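Local coordinates for protein tRNA (cytidine-2'-O-)-methyltransferase TrmJ (Sulfolobus acidocaldarius, PDB 4CNG) that methylates the ribose 2'-O of cytidine 32 in tRNA, using S-adenosyl-L-methionine as methyl donor and working as a homodimer, at residues I23-V28 against D49-V54; R89-K94 against K125-F130; V54-D59 against M78-N83. The protein carries 1 engineered substitution. One frame throughout, in Å; residues are numbered along the deposited sequence.

Contact 1. Residues I23-V28 against D49-V54; sequences IRLVIV and DEFYVV
Strands 22-28 and 50-54 are the two parallel strands of a beta-alpha-beta unit, linked by helix 33-45, in the sheet of this SPOUT-superfamily methyltransferase. They pair in full register from Arg24-Glu50 to Val28-Val54, and alternate backbone bonds run from Glu50 N to Ile23 O through to Val54 N to Ile27 O; the straightest, Tyr52 N to Leu25 O, measures 2.8 Å. Just before the ladder, Asp49 OD2 takes the N-H of Ile23 at 2.9 Å. On the face of Arg24, Glu50 and Tyr52, the guanidinium grips a single oxygen side-on: NE lies 2.8 Å and NH2 3.0 Å from Glu50 OE1, which stays in the guanidinium plane. The bend at chi3 (-64°) of Arg24 turns this group flat over the Tyr52 ring, planes 27° apart, with CZ off-centre at 4.5 Å from the ring centroid. On the reverse face, Leu25 CD2 and Ile27 CG1 meet the Phe51 ring, Ile27 CG1 at its edge, and helix 33-45 covers them through Ile39. Arg24 is thus held by carboxylate and ring, with NH1 also bonded to the carbonyls of Ala87 and Arg89; Glu50, whose OE2 pairs with Lys125, probably balances both positive charges beside the buried Arg24.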
# COMPACT_ATOMS: atom_id res chain seq x y z
N ILE A 23 5.68 -15.65 -8.77
CA ILE A 23 5.03 -15.23 -7.55
C ILE A 23 3.56 -15.57 -7.55
O ILE A 23 2.83 -15.21 -8.46
CB ILE A 23 5.17 -13.70 -7.33
CG1 ILE A 23 6.63 -13.25 -7.41
CG2 ILE A 23 4.50 -13.31 -6.01
CD1 ILE A 23 7.51 -13.80 -6.31
N ARG A 24 3.15 -16.27 -6.50
CA ARG A 24 1.74 -16.52 -6.23
C ARG A 24 1.32 -15.70 -5.01
O ARG A 24 1.89 -15.82 -3.94
CB ARG A 24 1.50 -18.01 -5.94
CG ARG A 24 0.04 -18.29 -5.65
CD ARG A 24 -0.20 -19.74 -5.25
NE ARG A 24 0.13 -20.63 -6.33
CZ ARG A 24 0.18 -21.96 -6.23
NH1 ARG A 24 -0.11 -22.56 -5.08
NH2 ARG A 24 0.61 -22.64 -7.26
N LEU A 25 0.33 -14.85 -5.19
CA LEU A 25 -0.27 -14.10 -4.13
C LEU A 25 -1.45 -14.90 -3.58
O LEU A 25 -2.31 -15.29 -4.36
CB LEU A 25 -0.75 -12.74 -4.65
CG LEU A 25 -1.38 -11.82 -3.65
CD1 LEU A 25 -0.41 -11.44 -2.56
CD2 LEU A 25 -1.91 -10.60 -4.37
N VAL A 26 -1.46 -15.12 -2.28
CA VAL A 26 -2.53 -15.85 -1.59
C VAL A 26 -3.14 -14.94 -0.54
O VAL A 26 -2.47 -14.49 0.36
CB VAL A 26 -1.99 -17.15 -0.91
CG1 VAL A 26 -3.11 -17.85 -0.15
CG2 VAL A 26 -1.32 -18.05 -1.92
N ILE A 27 -4.45 -14.70 -0.68
CA ILE A 27 -5.19 -13.89 0.26
C ILE A 27 -6.17 -14.79 1.00
O ILE A 27 -7.02 -15.40 0.38
CB ILE A 27 -5.93 -12.73 -0.44
CG1 ILE A 27 -5.04 -11.97 -1.42
CG2 ILE A 27 -6.55 -11.80 0.56
CD1 ILE A 27 -3.85 -11.32 -0.78
N VAL A 28 -6.05 -14.84 2.31
CA VAL A 28 -6.84 -15.78 3.12
C VAL A 28 -8.09 -15.11 3.67
O VAL A 28 -8.03 -14.19 4.48
CB VAL A 28 -6.00 -16.36 4.25
CG1 VAL A 28 -6.80 -17.37 5.09
CG2 VAL A 28 -4.75 -17.02 3.70
N ASP A 49 2.11 -13.32 -11.01
CA ASP A 49 1.88 -14.45 -11.90
C ASP A 49 0.59 -15.25 -11.59
O ASP A 49 -0.08 -15.70 -12.50
CB ASP A 49 3.09 -15.38 -11.83
CG ASP A 49 4.37 -14.66 -12.21
OD1 ASP A 49 4.54 -14.39 -13.40
OD2 ASP A 49 5.19 -14.34 -11.31
N GLU A 50 0.30 -15.47 -10.32
CA GLU A 50 -0.83 -16.31 -9.87
C GLU A 50 -1.46 -15.61 -8.68
O GLU A 50 -0.77 -14.99 -7.88
CB GLU A 50 -0.31 -17.69 -9.46
CG GLU A 50 0.28 -18.48 -10.60
CD GLU A 50 0.76 -19.87 -10.21
OE1 GLU A 50 0.84 -20.19 -9.02
OE2 GLU A 50 1.17 -20.61 -11.13
N PHE A 51 -2.78 -15.72 -8.58
CA PHE A 51 -3.57 -15.00 -7.60
C PHE A 51 -4.65 -15.94 -7.09
O PHE A 51 -5.58 -16.26 -7.82
CB PHE A 51 -4.16 -13.73 -8.27
CG PHE A 51 -5.10 -12.93 -7.42
CD1 PHE A 51 -4.94 -12.78 -6.07
CD2 PHE A 51 -6.11 -12.23 -8.04
CE1 PHE A 51 -5.78 -11.97 -5.34
CE2 PHE A 51 -6.97 -11.41 -7.33
CZ PHE A 51 -6.83 -11.31 -5.96
N TYR A 52 -4.50 -16.33 -5.83
CA TYR A 52 -5.42 -17.24 -5.15
C TYR A 52 -6.08 -16.55 -3.98
O TYR A 52 -5.42 -15.84 -3.22
CB TYR A 52 -4.66 -18.49 -4.61
CG TYR A 52 -4.37 -19.54 -5.61
CD1 TYR A 52 -3.51 -19.34 -6.65
CD2 TYR A 52 -4.90 -20.80 -5.45
CE1 TYR A 52 -3.22 -20.33 -7.56
CE2 TYR A 52 -4.62 -21.82 -6.34
CZ TYR A 52 -3.73 -21.59 -7.38
OH TYR A 52 -3.44 -22.58 -8.29
N VAL A 53 -7.36 -16.83 -3.80
CA VAL A 53 -8.11 -16.32 -2.69
C VAL A 53 -8.80 -17.50 -2.02
O VAL A 53 -9.49 -18.27 -2.68
CB VAL A 53 -9.10 -15.24 -3.15
CG1 VAL A 53 -9.91 -14.74 -2.00
CG2 VAL A 53 -8.34 -14.06 -3.73
N VAL A 54 -8.56 -17.66 -0.73
CA VAL A 54 -9.10 -18.76 0.04
C VAL A 54 -10.43 -18.31 0.67
O VAL A 54 -10.47 -17.36 1.44
CB VAL A 54 -8.12 -19.16 1.13
CG1 VAL A 54 -8.70 -20.31 1.93
CG2 VAL A 54 -6.76 -19.55 0.58

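Contact 2. Residues R89-K94 against K125-F130; sequences RDVDLK and KVAFIF. With SAH (S-adenosyl-L-homocysteine), chain C.
With CG of Asp92 set beside its own backbone N (chi1 -64°), the carboxylate swings across to the start of strand 125-130, where OD2 receives the N-H of Lys125 at 2.8 Å in a nearly straight bond (170°). The hydrogen comes in on the anti side of the carboxylate, somewhat out of its plane. Lys125, for its part, carries CG anti to the backbone N (chi1 -175°), which sends its chain over Val91 at about a right angle: CG lies 4.0 Å from Val91 CG1, and CD passes 3.4 Å from Asp90 O. The ammonium then goes on to pair with Glu50.

The backbone bond between these two residues runs the other way: Lys125 O accepts the N-H of Asp92 at 2.7 Å and, weakly, that of Leu93, so Asp92 both gives to and takes from one residue. One step further, Ala127 N donates to Leu93 O at 2.9 Å, and the parallel pairing of Leu93 with Val126 and Lys94 with Ala127 begins.

Side chains fill in on both faces. Leu93 CB rests against Val126 CG2 on one; on the other, Val91 CG2 meets the methyl of Ala127 at 4.1 Å and Lys94 CB meets Ile129 CD1. Phe128 and Phe130 instead pack against helix 162-175, and Phe130 CA comes within 3.3 Å of O2' of S-adenosyl-L-homocysteine.

Asp92 thus ties the loop entering strand 93-97 to the beginning of strand 125-130. Both strands belong to the alpha/beta fold of SPOUT methyltransferases, whose C-terminal trefoil knot forms the cofactor site; Thr97 and Phe130 lie at the strand ends that lead to it, beside Gly131 and Leu160.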
# COMPACT_ATOMS: atom_id res chain seq x y z
N ARG A 89 -0.08 -25.27 -2.46
CA ARG A 89 0.50 -26.42 -3.16
C ARG A 89 1.44 -26.05 -4.29
O ARG A 89 1.22 -25.06 -4.99
CB ARG A 89 -0.63 -27.25 -3.76
CG ARG A 89 -1.42 -28.03 -2.74
CD ARG A 89 -2.52 -28.82 -3.42
NE ARG A 89 -1.98 -29.61 -4.52
CZ ARG A 89 -2.59 -29.79 -5.69
NH1 ARG A 89 -3.77 -29.22 -5.94
NH2 ARG A 89 -2.00 -30.53 -6.63
N ASP A 90 2.42 -26.90 -4.53
CA ASP A 90 3.24 -26.83 -5.74
C ASP A 90 4.02 -25.52 -5.84
O ASP A 90 4.16 -24.98 -6.93
CB ASP A 90 2.35 -27.03 -6.98
CG ASP A 90 1.51 -28.30 -6.91
OD1 ASP A 90 2.05 -29.35 -6.49
OD2 ASP A 90 0.31 -28.26 -7.28
N VAL A 91 4.46 -24.98 -4.69
CA VAL A 91 5.40 -23.87 -4.65
C VAL A 91 6.68 -24.28 -3.90
O VAL A 91 6.70 -25.30 -3.20
CB VAL A 91 4.81 -22.57 -3.99
CG1 VAL A 91 3.54 -22.13 -4.71
CG2 VAL A 91 4.54 -22.73 -2.50
N ASP A 92 7.76 -23.55 -4.14
CA ASP A 92 9.03 -23.85 -3.51
C ASP A 92 9.10 -23.30 -2.07
O ASP A 92 9.78 -23.87 -1.22
CB ASP A 92 10.17 -23.25 -4.34
CG ASP A 92 10.27 -23.87 -5.74
OD1 ASP A 92 10.21 -25.12 -5.84
OD2 ASP A 92 10.41 -23.12 -6.72
N LEU A 93 8.41 -22.19 -1.81
CA LEU A 93 8.56 -21.48 -0.56
C LEU A 93 7.26 -20.77 -0.25
O LEU A 93 6.62 -20.25 -1.16
CB LEU A 93 9.67 -20.44 -0.70
CG LEU A 93 10.35 -19.90 0.54
CD1 LEU A 93 11.14 -20.98 1.28
CD2 LEU A 93 11.24 -18.75 0.13
N LYS A 94 6.90 -20.77 1.03
CA LYS A 94 5.70 -20.12 1.54
C LYS A 94 6.09 -19.01 2.52
O LYS A 94 6.68 -19.30 3.55
CB LYS A 94 4.80 -21.15 2.23
CG LYS A 94 4.27 -22.24 1.30
CD LYS A 94 4.09 -23.59 2.02
CE LYS A 94 3.81 -24.71 1.04
NZ LYS A 94 4.36 -25.98 1.56
N LYS A 125 9.57 -20.51 -7.19
CA LYS A 125 8.14 -20.21 -7.12
C LYS A 125 7.74 -20.00 -5.66
O LYS A 125 7.89 -20.91 -4.83
CB LYS A 125 7.34 -21.35 -7.73
CG LYS A 125 5.86 -21.04 -7.80
CD LYS A 125 5.07 -22.10 -8.56
CE LYS A 125 4.46 -21.50 -9.82
NZ LYS A 125 3.13 -22.08 -10.11
N VAL A 126 7.25 -18.81 -5.35
CA VAL A 126 7.01 -18.43 -3.99
C VAL A 126 5.58 -17.95 -3.80
O VAL A 126 5.10 -17.10 -4.58
CB VAL A 126 7.98 -17.32 -3.56
CG1 VAL A 126 7.79 -16.99 -2.10
CG2 VAL A 126 9.41 -17.76 -3.83
N ALA A 127 4.93 -18.44 -2.75
CA ALA A 127 3.63 -17.92 -2.32
C ALA A 127 3.84 -16.89 -1.23
O ALA A 127 4.50 -17.17 -0.23
CB ALA A 127 2.76 -19.05 -1.82
N PHE A 128 3.24 -15.72 -1.43
CA PHE A 128 3.16 -14.66 -0.42
C PHE A 128 1.75 -14.66 0.13
O PHE A 128 0.81 -14.45 -0.63
CB PHE A 128 3.53 -13.29 -0.99
CG PHE A 128 5.00 -13.07 -1.17
CD1 PHE A 128 5.69 -13.59 -2.25
CD2 PHE A 128 5.75 -12.49 -0.17
CE1 PHE A 128 7.07 -13.42 -2.37
CE2 PHE A 128 7.11 -12.27 -0.30
CZ PHE A 128 7.75 -12.77 -1.39
N ILE A 129 1.62 -14.87 1.44
CA ILE A 129 0.35 -15.20 2.06
C ILE A 129 -0.01 -14.08 3.03
O ILE A 129 0.78 -13.72 3.91
CB ILE A 129 0.43 -16.55 2.83
CG1 ILE A 129 0.90 -17.65 1.93
CG2 ILE A 129 -0.86 -16.86 3.52
CD1 ILE A 129 1.66 -18.76 2.64
N PHE A 130 -1.23 -13.52 2.86
CA PHE A 130 -1.75 -12.44 3.67
C PHE A 130 -3.03 -12.88 4.32
O PHE A 130 -3.82 -13.65 3.75
CB PHE A 130 -2.01 -11.20 2.76
CG PHE A 130 -0.77 -10.61 2.15
CD1 PHE A 130 -0.20 -11.15 1.04
CD2 PHE A 130 -0.17 -9.51 2.72
CE1 PHE A 130 0.97 -10.64 0.51
CE2 PHE A 130 0.98 -8.96 2.16
CZ PHE A 130 1.55 -9.53 1.07
N SAH C . -5.67 -7.77 14.11
CA SAH C . -5.09 -8.55 12.98
CB SAH C . -4.63 -7.56 11.93
CG SAH C . -4.50 -8.18 10.52
SD SAH C . -3.99 -6.97 9.31
C SAH C . -3.98 -9.40 13.52
O SAH C . -3.59 -9.26 14.69
OXT SAH C . -3.54 -10.34 12.90
C5' SAH C . -4.38 -7.91 7.84
C4' SAH C . -3.20 -8.54 7.11
O4' SAH C . -2.35 -7.49 6.60
C3' SAH C . -2.28 -9.37 7.94
O3' SAH C . -2.85 -10.67 8.13
C2' SAH C . -1.01 -9.37 7.14
O2' SAH C . -1.12 -10.25 6.04
C1' SAH C . -0.98 -7.92 6.62
N9 SAH C . -0.23 -6.97 7.49
C8 SAH C . -0.71 -5.82 8.05
N7 SAH C . 0.33 -5.11 8.58
C5 SAH C . 1.45 -5.81 8.31
C6 SAH C . 2.83 -5.59 8.51
N6 SAH C . 3.29 -4.49 9.15
N1 SAH C . 3.68 -6.48 8.08
C2 SAH C . 3.24 -7.57 7.43
N3 SAH C . 1.97 -7.86 7.15
C4 SAH C . 1.10 -6.98 7.57

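Contact 3. Residues V54-D59 against M78-N83. Engineered in segment 54-59: Ala58 (natural residue Cys).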
# COMPACT_ATOMS: atom_id res chain seq x y z
N VAL A 54 -8.56 -17.66 -0.73
CA VAL A 54 -9.10 -18.76 0.04
C VAL A 54 -10.43 -18.31 0.67
O VAL A 54 -10.47 -17.36 1.44
CB VAL A 54 -8.12 -19.16 1.13
CG1 VAL A 54 -8.70 -20.31 1.93
CG2 VAL A 54 -6.76 -19.55 0.58
N ASN A 55 -11.52 -19.02 0.35
CA ASN A 55 -12.82 -18.84 1.00
C ASN A 55 -13.16 -17.34 1.20
O ASN A 55 -13.34 -16.89 2.31
CB ASN A 55 -12.85 -19.58 2.34
CG ASN A 55 -14.21 -19.58 2.98
OD1 ASN A 55 -15.22 -19.52 2.27
ND2 ASN A 55 -14.25 -19.57 4.30
N PRO A 56 -13.26 -16.57 0.12
CA PRO A 56 -13.52 -15.14 0.25
C PRO A 56 -14.87 -14.89 0.92
O PRO A 56 -15.86 -15.53 0.58
CB PRO A 56 -13.49 -14.65 -1.19
CG PRO A 56 -13.84 -15.83 -2.02
CD PRO A 56 -13.18 -16.97 -1.29
N LYS A 57 -14.90 -13.94 1.82
CA LYS A 57 -16.13 -13.46 2.45
C LYS A 57 -16.69 -12.21 1.74
O LYS A 57 -17.89 -12.06 1.62
CB LYS A 57 -15.95 -13.22 3.94
CG LYS A 57 -15.24 -14.36 4.68
CD LYS A 57 -15.86 -15.69 4.42
CE LYS A 57 -15.17 -16.78 5.22
NZ LYS A 57 -14.68 -16.10 6.41
N ALA A 58 -15.80 -11.40 1.18
CA ALA A 58 -16.16 -10.22 0.40
C ALA A 58 -17.05 -10.62 -0.76
O ALA A 58 -16.74 -11.59 -1.44
CB ALA A 58 -14.88 -9.56 -0.11
N ASP A 59 -17.98 -9.74 -1.13
CA ASP A 59 -18.83 -9.88 -2.33
C ASP A 59 -17.98 -9.57 -3.56
O ASP A 59 -17.53 -8.45 -3.77
CB ASP A 59 -20.00 -8.87 -2.20
CG ASP A 59 -20.93 -8.84 -3.39
OD1 ASP A 59 -20.63 -9.40 -4.47
OD2 ASP A 59 -21.98 -8.17 -3.26
N MET A 78 -8.12 -14.83 -11.14
CA MET A 78 -8.21 -15.19 -9.74
C MET A 78 -8.72 -16.60 -9.58
O MET A 78 -9.71 -16.97 -10.20
CB MET A 78 -9.15 -14.21 -9.04
CG MET A 78 -9.21 -14.37 -7.54
SD MET A 78 -10.33 -13.19 -6.81
CE MET A 78 -11.90 -13.91 -7.30
N LYS A 79 -8.03 -17.37 -8.77
CA LYS A 79 -8.46 -18.73 -8.43
C LYS A 79 -8.99 -18.73 -7.01
O LYS A 79 -8.35 -18.23 -6.10
CB LYS A 79 -7.28 -19.69 -8.55
CG LYS A 79 -6.79 -19.91 -9.98
CD LYS A 79 -5.41 -20.53 -10.04
CE LYS A 79 -4.89 -20.59 -11.48
NZ LYS A 79 -3.40 -20.64 -11.56
N ILE A 80 -10.18 -19.28 -6.81
CA ILE A 80 -10.76 -19.45 -5.50
C ILE A 80 -10.51 -20.89 -5.05
O ILE A 80 -10.68 -21.83 -5.82
CB ILE A 80 -12.25 -19.15 -5.54
CG1 ILE A 80 -12.43 -17.68 -5.91
CG2 ILE A 80 -12.92 -19.46 -4.20
CD1 ILE A 80 -13.88 -17.28 -6.12
N THR A 81 -10.13 -21.07 -3.79
CA THR A 81 -10.09 -22.39 -3.14
C THR A 81 -10.83 -22.32 -1.85
O THR A 81 -10.91 -21.28 -1.24
CB THR A 81 -8.65 -22.88 -2.84
OG1 THR A 81 -8.01 -22.03 -1.86
CG2 THR A 81 -7.82 -22.96 -4.09
N ASN A 82 -11.29 -23.47 -1.35
CA ASN A 82 -11.92 -23.52 -0.05
C ASN A 82 -10.97 -23.59 1.11
O ASN A 82 -11.32 -23.15 2.23
CB ASN A 82 -12.94 -24.62 0.04
CG ASN A 82 -13.86 -24.44 1.25
OD1 ASN A 82 -14.08 -25.38 1.98
ND2 ASN A 82 -14.33 -23.21 1.51
N ASN A 83 -9.77 -24.09 0.86
CA ASN A 83 -8.87 -24.38 1.97
C ASN A 83 -7.50 -23.81 1.73
O ASN A 83 -7.01 -23.70 0.60
CB ASN A 83 -8.71 -25.88 2.21
CG ASN A 83 -8.06 -26.57 1.03
OD1 ASN A 83 -6.76 -26.89 1.06
ND2 ASN A 83 -8.89 -26.83 -0.01
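Asn55 N donates to Thr81 O at 2.8 Å, the one hydrogen bond joining segments 54-59 and 78-83, with an N-H...O angle of 160°. It lies where strand 50-54 gives way to the loop leading to helix 60-64. The same carbonyl also receives the CA-H of Val54, whose CA is 3.4 Å from Thr81 O, so two neighbouring groups of one strand end converge on it. Val54 and Thr81 form a parallel bridge here, at the edge of the sheet within this chain.

Side chains add to the joint. Val54 CG1 reaches the carbonyl carbon of Asn83 at 3.7 Å. Beyond the bridge, Pro56 CD touches Ile80 CG2 at 3.8 Å, the two side chains crossing at about a right angle. The side chains of Asn55 and Asn82 lie side by side, their amide planes 76° apart; OD1 of the first and ND2 of the second stay 3.9 Å from each other, too far to bond. Asn55 ND2 is held by Glu29 instead.

Asn83 caps the next helix, 84-87, its OD1 accepting from Asp86 N. In the Thr81 conformer described, one of two, the hydroxyl OG1 also bonds to the carbonyl O of this capping residue, approaching from above the carbonyl plane. Across the segments, one backbone hydrogen bond and the touch of Pro56 on Ile80 do most of the joining. The junction therefore depends chiefly on the Asn55 N-H and the Thr81 carbonyl, with little side-chain bonding to reinforce it near the protein surface.

All three contacts belong to one parallel sheet, but to different depths of it. Contact 1 is the buried one, joining two inner strands by a continuous backbone ladder with apolar packing on one face and, on the other, a charged cluster followed by valines. Contact 2 is partly buried and extends the sheet beyond strand 125-130, the neighbour of strand 22-28; the two contacts touch through the salt bridge of Glu50 with Lys125 and the packing of Leu25 on Phe130. Contact 3, on the surface, shares Val54 with contact 1 and adds strand 79-81 on the other flank, relying mainly on backbone. Contacts 2 and 3 do not touch, their centres lying about 17 Å apart.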